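Local coordinates for pyruvate kinase (Toxoplasma gondii, PDB 3GG8), which catalyses the last step of glycolysis, transferring the phosphoryl group of phosphoenolpyruvate to ADP to give pyruvate and ATP, at residues I58-N63 / I358-M363; C143-L148 / K199-V204; L100-P105 / P203-K208. All blocks are in the same frame, centred on the assembly; numbering follows the deposited sequence.

Overall arrangement
All three contacts belong to the (beta/alpha)8 barrel and the domain inserted in it. Chain order is 58-63, 100-105, 143-148, 199-208, 358-363, so contact 1 encloses the other two. Contact 1 packs two helices on the outside of the barrel sheet. Contact 3 starts on strand 97-101, the barrel neighbour of strand 62-68, and its centre lies about 29 Å from that of contact 1. Contact 2 lies about 38 Å from contact 1, centre to centre, across the chain's centre. Contacts 2 and 3 are about 13 Å apart between centres and share Pro203 and Val204. Contact 3 joins the chain leaving the barrel to the chain returning; contact 2 holds an inserted-domain loop against the latter.

Contact 1. Residues I58-N63 / I358-M363; sequences IDAGMN and ITVETM
This contact lies on the outside of the (beta/alpha)8 barrel, at the seam where strands 39-43 and 343-346 close the ring. The end of helix 51-60 meets helix 356-371, and the meeting is apolar and small, with 169 Å² buried. Ala60 CB is the centre of it. It points at the other helix and sits 3.6 Å from Val360 CG1 and 3.7 Å from Glu361 CG, so one methyl is held between two neighbouring side chains. The backbones come close here: Ala60 CA and Glu361 CA are 5.0 Å apart. Val360 turns CG1 anti to its own N (chi1 179°), which lays that branch against the Ala60-Gly61 backbone. Val360 CG1 also lies 3.8 Å from Met62 N. Glu361 meets Ala60 mainly through its aliphatic CG; beyond it the chain runs extended, and the carboxylate has a weak, long ion pair with Arg365. Gly61 ends helix 51-60 with a Schellman motif at positive phi (131°). Its N bonds to Ile58 O at 3.1 Å, and the chain then turns into strand 62-68. On the opposite helix, Thr362 OG1 and Thr362 N both donate to Ile358 O, from opposite faces of the carbonyl plane. Val360 also touches Cys42 of strand 39-43 and Leu346 of strand 343-346, the first and last strands of the barrel. Helices packed side by side around a closed parallel sheet are the outer layer of the (beta/alpha)8 barrel fold.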
loop_
_atom_site.group_PDB
_atom_site.type_symbol
_atom_site.label_atom_id
_atom_site.label_comp_id
_atom_site.label_asym_id
_atom_site.label_seq_id
_atom_site.Cartn_x
_atom_site.Cartn_y
_atom_site.Cartn_z
ATOM N N ILE C 58 16.965 36.152 19.269
ATOM C CA ILE C 58 16.385 36.092 17.940
ATOM C C ILE C 58 17.338 35.346 16.997
ATOM O O ILE C 58 16.912 34.419 16.294
ATOM C CB ILE C 58 16.083 37.481 17.358
ATOM C CG1 ILE C 58 14.985 38.187 18.156
ATOM C CG2 ILE C 58 15.717 37.366 15.862
ATOM C CD1 ILE C 58 14.831 39.649 17.813
ATOM N N ASP C 59 18.614 35.750 16.977
ATOM C CA ASP C 59 19.608 35.125 16.072
ATOM C C ASP C 59 19.735 33.640 16.374
ATOM O O ASP C 59 19.981 32.848 15.485
ATOM C CB ASP C 59 20.996 35.791 16.169
ATOM C CG ASP C 59 20.985 37.250 15.758
ATOM O OD1 ASP C 59 20.060 37.669 15.022
ATOM O OD2 ASP C 59 21.926 37.985 16.159
ATOM N N ALA C 60 19.527 33.279 17.635
ATOM C CA ALA C 60 19.696 31.906 18.100
ATOM C C ALA C 60 18.542 30.977 17.722
ATOM O O ALA C 60 18.703 29.752 17.730
ATOM C CB ALA C 60 19.919 31.899 19.598
ATOM N N GLY C 61 17.378 31.553 17.414
ATOM C CA GLY C 61 16.188 30.770 17.073
ATOM C C GLY C 61 14.874 31.113 17.765
ATOM O O GLY C 61 13.873 30.429 17.549
ATOM N N MET C 62 14.845 32.151 18.594
ATOM C CA MET C 62 13.584 32.541 19.261
ATOM C C MET C 62 12.538 33.010 18.240
ATOM O O MET C 62 12.829 33.891 17.438
ATOM C CB MET C 62 13.824 33.644 20.306
ATOM C CG MET C 62 12.544 34.257 20.894
ATOM S SD MET C 62 12.881 35.242 22.361
ATOM C CE MET C 62 13.529 36.767 21.639
ATOM N N ASN C 63 11.336 32.419 18.276
ATOM C CA ASN C 63 10.229 32.821 17.411
ATOM C C ASN C 63 9.051 33.387 18.187
ATOM O O ASN C 63 8.243 34.151 17.652
ATOM C CB ASN C 63 9.741 31.633 16.570
ATOM C CG ASN C 63 10.867 30.894 15.883
ATOM O OD1 ASN C 63 11.086 29.713 16.152
ATOM N ND2 ASN C 63 11.578 31.574 14.971
ATOM N N ILE C 358 22.668 30.722 24.987
ATOM C CA ILE C 358 23.235 29.385 24.845
ATOM C C ILE C 358 22.159 28.292 24.931
ATOM O O ILE C 358 22.231 27.292 24.211
ATOM C CB ILE C 358 24.419 29.137 25.836
ATOM C CG1 ILE C 358 25.627 29.983 25.413
ATOM C CG2 ILE C 358 24.807 27.657 25.872
ATOM C CD1 ILE C 358 26.926 29.705 26.171
ATOM N N THR C 359 21.157 28.485 25.787
ATOM C CA THR C 359 20.067 27.529 25.885
ATOM C C THR C 359 19.241 27.518 24.586
ATOM O O THR C 359 18.839 26.452 24.120
ATOM C CB THR C 359 19.177 27.764 27.136
ATOM O OG1 THR C 359 20.006 27.850 28.306
ATOM C CG2 THR C 359 18.185 26.614 27.327
ATOM N N VAL C 360 19.011 28.692 23.998
ATOM C CA VAL C 360 18.247 28.771 22.747
ATOM C C VAL C 360 18.998 28.129 21.583
ATOM O O VAL C 360 18.398 27.433 20.764
ATOM C CB VAL C 360 17.853 30.226 22.356
ATOM C CG1 VAL C 360 17.093 30.241 21.048
ATOM C CG2 VAL C 360 17.020 30.863 23.421
ATOM N N GLU C 361 20.301 28.373 21.499
ATOM C CA GLU C 361 21.135 27.736 20.473
ATOM C C GLU C 361 21.130 26.215 20.624
ATOM O O GLU C 361 21.112 25.486 19.631
ATOM C CB GLU C 361 22.591 28.223 20.549
ATOM C CG GLU C 361 22.781 29.731 20.637
ATOM C CD GLU C 361 24.241 30.144 20.501
ATOM O OE1 GLU C 361 24.519 31.091 19.720
ATOM O OE2 GLU C 361 25.106 29.530 21.165
ATOM N N THR C 362 21.179 25.750 21.865
ATOM C CA THR C 362 21.242 24.321 22.173
ATOM C C THR C 362 19.954 23.614 21.743
ATOM O O THR C 362 19.997 22.539 21.128
ATOM C CB THR C 362 21.561 24.092 23.672
ATOM O OG1 THR C 362 22.805 24.727 23.978
ATOM C CG2 THR C 362 21.641 22.615 24.027
ATOM N N MET C 363 18.818 24.223 22.036
ATOM C CA MET C 363 17.554 23.647 21.617
ATOM C C MET C 363 17.385 23.651 20.108
ATOM O O MET C 363 16.763 22.745 19.577
ATOM C CB MET C 363 16.353 24.337 22.280
ATOM C CG MET C 363 15.139 23.393 22.321
ATOM S SD MET C 363 13.996 23.772 23.643
ATOM C CE MET C 363 13.404 25.334 23.018
#

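Contact 2. Residues C143-L148 / K199-V204; sequences CSYGAL and KVQLPV
Tyr145 brings its ring beside Leu202 and carries its hydroxyl to the backbone of Gln201. The side chain leaves the 143-148 loop with CG anti to the backbone N (chi1 177°), and this sends the ring across to 199-204. Tyr145 CD2 lies 3.9 Å from Leu202 CD2, and Leu202 CG is equally near to the same ring carbon. Val200 CG1 stands over one face, 4.3 Å from Tyr145 CE2, toward the rim. The other face is backed by its own loop, where Ala147 C and Leu148 N lie above the rim. The type I turn from Tyr145 to Leu148 puts them there, closed by Leu148 N to Tyr145 O.

Gln201 N donates to Tyr145 OH at 2.9 Å, with a nearly straight N-H...O angle of 161°. Gln201 is the centre of an inverse gamma turn. Its side chain crosses the tyrosine at about a right angle, the amide and ring planes 86° apart. Gln201 CB comes 3.3 Å from Tyr145 OH, and Gln201 OE1 is 4.1 Å from Ala147 CB. Tyr145 OH also has a hydrogen bond with Ser151 OG. The phenol thus combines an apolar ring contact with two polar partners at its oxygen, which should together restrict the ring's movement and bind the inserted domain's loop to the chain returning to the barrel.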
loop_
_atom_site.group_PDB
_atom_site.type_symbol
_atom_site.label_atom_id
_atom_site.label_comp_id
_atom_site.label_asym_id
_atom_site.label_seq_id
_atom_site.Cartn_x
_atom_site.Cartn_y
_atom_site.Cartn_z
ATOM N N CYS C 143 -5.441 24.634 53.828
ATOM C CA CYS C 143 -5.435 24.596 52.365
ATOM C C CYS C 143 -6.339 25.711 51.817
ATOM O O CYS C 143 -7.453 25.896 52.306
ATOM C CB CYS C 143 -5.904 23.218 51.886
ATOM S SG CYS C 143 -6.392 23.092 50.152
ATOM N N SER C 144 -5.865 26.439 50.807
ATOM C CA SER C 144 -6.575 27.620 50.280
ATOM C C SER C 144 -7.893 27.304 49.576
ATOM O O SER C 144 -8.728 28.192 49.373
ATOM C CB SER C 144 -5.673 28.388 49.324
ATOM O OG SER C 144 -5.396 27.601 48.184
ATOM N N TYR C 145 -8.058 26.034 49.205
ATOM C CA TYR C 145 -9.176 25.570 48.405
ATOM C C TYR C 145 -10.332 25.133 49.300
ATOM O O TYR C 145 -10.321 24.039 49.863
ATOM C CB TYR C 145 -8.688 24.452 47.479
ATOM C CG TYR C 145 -9.738 23.791 46.617
ATOM C CD1 TYR C 145 -9.754 22.401 46.463
ATOM C CD2 TYR C 145 -10.705 24.546 45.931
ATOM C CE1 TYR C 145 -10.715 21.772 45.667
ATOM C CE2 TYR C 145 -11.676 23.924 45.135
ATOM C CZ TYR C 145 -11.672 22.539 45.015
ATOM O OH TYR C 145 -12.602 21.911 44.238
ATOM N N GLY C 146 -11.327 26.008 49.416
ATOM C CA GLY C 146 -12.425 25.852 50.380
ATOM C C GLY C 146 -13.325 24.651 50.154
ATOM O O GLY C 146 -13.922 24.135 51.099
ATOM N N ALA C 147 -13.422 24.223 48.896
ATOM C CA ALA C 147 -14.227 23.073 48.500
ATOM C C ALA C 147 -13.442 21.756 48.496
ATOM O O ALA C 147 -13.934 20.759 47.990
ATOM C CB ALA C 147 -14.845 23.316 47.120
ATOM N N LEU C 148 -12.233 21.739 49.051
ATOM C CA LEU C 148 -11.472 20.476 49.166
ATOM C C LEU C 148 -12.275 19.267 49.710
ATOM O O LEU C 148 -12.257 18.180 49.102
ATOM C CB LEU C 148 -10.171 20.674 49.966
ATOM C CG LEU C 148 -9.268 19.455 50.181
ATOM C CD1 LEU C 148 -8.701 18.938 48.848
ATOM C CD2 LEU C 148 -8.162 19.750 51.186
ATOM N N LYS C 199 -11.540 17.110 39.751
ATOM C CA LYS C 199 -11.792 18.413 39.147
ATOM C C LYS C 199 -11.657 19.546 40.187
ATOM O O LYS C 199 -12.210 19.464 41.280
ATOM C CB LYS C 199 -13.174 18.417 38.463
ATOM C CG LYS C 199 -13.731 19.806 38.181
ATOM C CD LYS C 199 -14.637 19.864 36.952
ATOM C CE LYS C 199 -14.621 21.280 36.372
ATOM N NZ LYS C 199 -15.118 21.366 34.960
ATOM N N VAL C 200 -10.914 20.591 39.849
ATOM C CA VAL C 200 -10.745 21.728 40.755
ATOM C C VAL C 200 -11.878 22.727 40.530
ATOM O O VAL C 200 -12.035 23.240 39.427
ATOM C CB VAL C 200 -9.358 22.400 40.611
ATOM C CG1 VAL C 200 -9.223 23.572 41.573
ATOM C CG2 VAL C 200 -8.241 21.374 40.860
ATOM N N GLN C 201 -12.667 22.980 41.575
ATOM C CA GLN C 201 -13.860 23.822 41.475
ATOM C C GLN C 201 -13.524 25.300 41.621
ATOM O O GLN C 201 -14.142 26.024 42.409
ATOM C CB GLN C 201 -14.913 23.421 42.516
ATOM C CG GLN C 201 -15.509 22.026 42.333
ATOM C CD GLN C 201 -16.427 21.627 43.493
ATOM O OE1 GLN C 201 -17.243 22.433 43.975
ATOM N NE2 GLN C 201 -16.302 20.377 43.942
ATOM N N LEU C 202 -12.555 25.740 40.832
ATOM C CA LEU C 202 -12.125 27.131 40.797
ATOM C C LEU C 202 -12.175 27.613 39.358
ATOM O O LEU C 202 -11.888 26.835 38.435
ATOM C CB LEU C 202 -10.690 27.255 41.331
ATOM C CG LEU C 202 -10.440 26.859 42.787
ATOM C CD1 LEU C 202 -8.976 26.997 43.097
ATOM C CD2 LEU C 202 -11.301 27.687 43.761
ATOM N N PRO C 203 -12.558 28.887 39.155
ATOM C CA PRO C 203 -12.584 29.488 37.829
ATOM C C PRO C 203 -11.218 29.443 37.161
ATOM O O PRO C 203 -10.214 29.837 37.753
ATOM C CB PRO C 203 -13.014 30.946 38.102
ATOM C CG PRO C 203 -12.812 31.177 39.544
ATOM C CD PRO C 203 -13.028 29.834 40.190
ATOM N N VAL C 204 -11.199 28.933 35.938
ATOM C CA VAL C 204 -10.007 28.851 35.130
ATOM C C VAL C 204 -9.538 30.253 34.760
ATOM O O VAL C 204 -8.352 30.542 34.816
ATOM C CB VAL C 204 -10.221 27.913 33.906
ATOM C CG1 VAL C 204 -9.090 28.069 32.868
ATOM C CG2 VAL C 204 -10.294 26.449 34.378
#

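Contact 3. Residues L100-P105 / P203-K208; sequences LDTKGP and PVIGEK
Pro105 and Gly104 press on the backbone of Pro203 and Val204, just beyond strand 97-101 of the (beta/alpha)8 barrel. Here the chain leaves the barrel for the inserted domain, and 203-208 brings it back into helix 207-217. The ring carbon Pro105 CD lies 3.3 Å from Val204 O and 3.6 Å from Pro203 O. One ring methylene thus sits close to two carbonyl oxygens. Gly104 CA adds a 3.6 Å approach to Val204 O. The Val204 side chain starts away from this surface, and its backbone supplies most of the meeting.

Ile205 also starts away, but its end folds back. Ile205 CD1 reaches 4.2 Å from Thr102 OG1, and the side chain also touches Tyr238, Ile239 and Leu242 of helix 233-243. Behind the first shell, Asp209 of helix 207-217 holds both segments. Its OD1 accepts from Gly104 N and its OD2 from the N of Gly206, the N-cap residue of that helix. One carboxylate thus links the exit of the barrel strand to the start of the helix. Thr102 O is hydrogen-bonded to Ser228 OG.

Farther along, Lys103 and Lys208 cross at about a right angle through their methylenes. Lys103 NZ and Lys208 NZ stay 6.1 Å apart, and Lys208 NZ forms a salt bridge with Asp212. Lys208 CE sits 3.5 Å from Lys103 CB and a tight 3.4 Å from Lys103 CD.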
loop_
_atom_site.group_PDB
_atom_site.type_symbol
_atom_site.label_atom_id
_atom_site.label_comp_id
_atom_site.label_asym_id
_atom_site.label_seq_id
_atom_site.Cartn_x
_atom_site.Cartn_y
_atom_site.Cartn_z
ATOM N N LEU C 100 0.652 35.712 25.955
ATOM C CA LEU C 100 0.318 35.917 27.373
ATOM C C LEU C 100 -0.072 34.571 28.010
ATOM O O LEU C 100 -0.993 33.906 27.540
ATOM C CB LEU C 100 -0.836 36.913 27.507
ATOM C CG LEU C 100 -1.256 37.503 28.859
ATOM C CD1 LEU C 100 -2.203 38.657 28.626
ATOM C CD2 LEU C 100 -1.922 36.486 29.784
ATOM N N ASP C 101 0.640 34.162 29.054
ATOM C CA ASP C 101 0.347 32.903 29.759
ATOM C C ASP C 101 -0.292 33.233 31.110
ATOM O O ASP C 101 0.367 33.759 32.004
ATOM C CB ASP C 101 1.627 32.066 29.930
ATOM C CG ASP C 101 1.365 30.679 30.539
ATOM O OD1 ASP C 101 0.451 30.545 31.396
ATOM O OD2 ASP C 101 2.089 29.712 30.179
ATOM N N THR C 102 -1.578 32.929 31.253
ATOM C CA THR C 102 -2.335 33.376 32.422
ATOM C C THR C 102 -1.876 32.673 33.722
ATOM O O THR C 102 -1.305 31.555 33.693
ATOM C CB THR C 102 -3.868 33.221 32.222
ATOM O OG1 THR C 102 -4.182 31.843 32.062
ATOM C CG2 THR C 102 -4.370 33.993 30.984
ATOM N N LYS C 103 -2.094 33.351 34.850
ATOM C CA LYS C 103 -1.857 32.755 36.158
ATOM C C LYS C 103 -2.827 31.592 36.385
ATOM O O LYS C 103 -2.405 30.453 36.634
ATOM C CB LYS C 103 -2.025 33.801 37.254
ATOM C CG LYS C 103 -1.667 33.344 38.659
ATOM C CD LYS C 103 -2.018 34.441 39.617
ATOM C CE LYS C 103 -1.791 34.057 41.061
ATOM N NZ LYS C 103 -0.406 34.424 41.418
ATOM N N GLY C 104 -4.121 31.886 36.291
ATOM C CA GLY C 104 -5.150 30.871 36.519
ATOM C C GLY C 104 -5.273 30.412 37.968
ATOM O O GLY C 104 -4.624 30.964 38.855
ATOM N N PRO C 105 -6.107 29.388 38.209
ATOM C CA PRO C 105 -6.369 28.829 39.542
ATOM C C PRO C 105 -5.160 28.191 40.210
ATOM O O PRO C 105 -4.331 27.557 39.539
ATOM C CB PRO C 105 -7.445 27.758 39.269
ATOM C CG PRO C 105 -7.252 27.401 37.823
ATOM C CD PRO C 105 -6.895 28.700 37.169
ATOM N N PRO C 203 -12.558 28.887 39.155
ATOM C CA PRO C 203 -12.584 29.488 37.829
ATOM C C PRO C 203 -11.218 29.443 37.161
ATOM O O PRO C 203 -10.214 29.837 37.753
ATOM C CB PRO C 203 -13.014 30.946 38.102
ATOM C CG PRO C 203 -12.812 31.177 39.544
ATOM C CD PRO C 203 -13.028 29.834 40.190
ATOM N N VAL C 204 -11.199 28.933 35.938
ATOM C CA VAL C 204 -10.007 28.851 35.130
ATOM C C VAL C 204 -9.538 30.253 34.760
ATOM O O VAL C 204 -8.352 30.542 34.816
ATOM C CB VAL C 204 -10.221 27.913 33.906
ATOM C CG1 VAL C 204 -9.090 28.069 32.868
ATOM C CG2 VAL C 204 -10.294 26.449 34.378
ATOM N N ILE C 205 -10.478 31.132 34.429
ATOM C CA ILE C 205 -10.159 32.521 34.152
ATOM C C ILE C 205 -10.885 33.322 35.233
ATOM O O ILE C 205 -12.074 33.615 35.091
ATOM C CB ILE C 205 -10.607 32.947 32.700
ATOM C CG1 ILE C 205 -9.903 32.123 31.608
ATOM C CG2 ILE C 205 -10.406 34.435 32.450
ATOM C CD1 ILE C 205 -8.353 32.283 31.497
ATOM N N GLY C 206 -10.167 33.651 36.314
ATOM C CA GLY C 206 -10.684 34.495 37.391
ATOM C C GLY C 206 -10.728 35.967 37.006
ATOM O O GLY C 206 -10.498 36.311 35.849
ATOM N N GLU C 207 -11.033 36.845 37.960
ATOM C CA GLU C 207 -11.085 38.283 37.671
ATOM C C GLU C 207 -9.717 38.850 37.284
ATOM O O GLU C 207 -9.614 39.728 36.420
ATOM C CB GLU C 207 -11.642 39.072 38.861
ATOM C CG GLU C 207 -13.163 39.257 38.867
ATOM C CD GLU C 207 -13.701 39.940 37.597
ATOM O OE1 GLU C 207 -12.985 40.757 36.958
ATOM O OE2 GLU C 207 -14.853 39.642 37.239
ATOM N N LYS C 208 -8.674 38.364 37.950
ATOM C CA LYS C 208 -7.304 38.763 37.616
ATOM C C LYS C 208 -6.936 38.375 36.188
ATOM O O LYS C 208 -6.441 39.208 35.429
ATOM C CB LYS C 208 -6.300 38.166 38.585
ATOM C CG LYS C 208 -4.849 38.502 38.229
ATOM C CD LYS C 208 -3.911 37.387 38.661
ATOM C CE LYS C 208 -2.704 37.242 37.734
ATOM N NZ LYS C 208 -2.129 38.498 37.258
#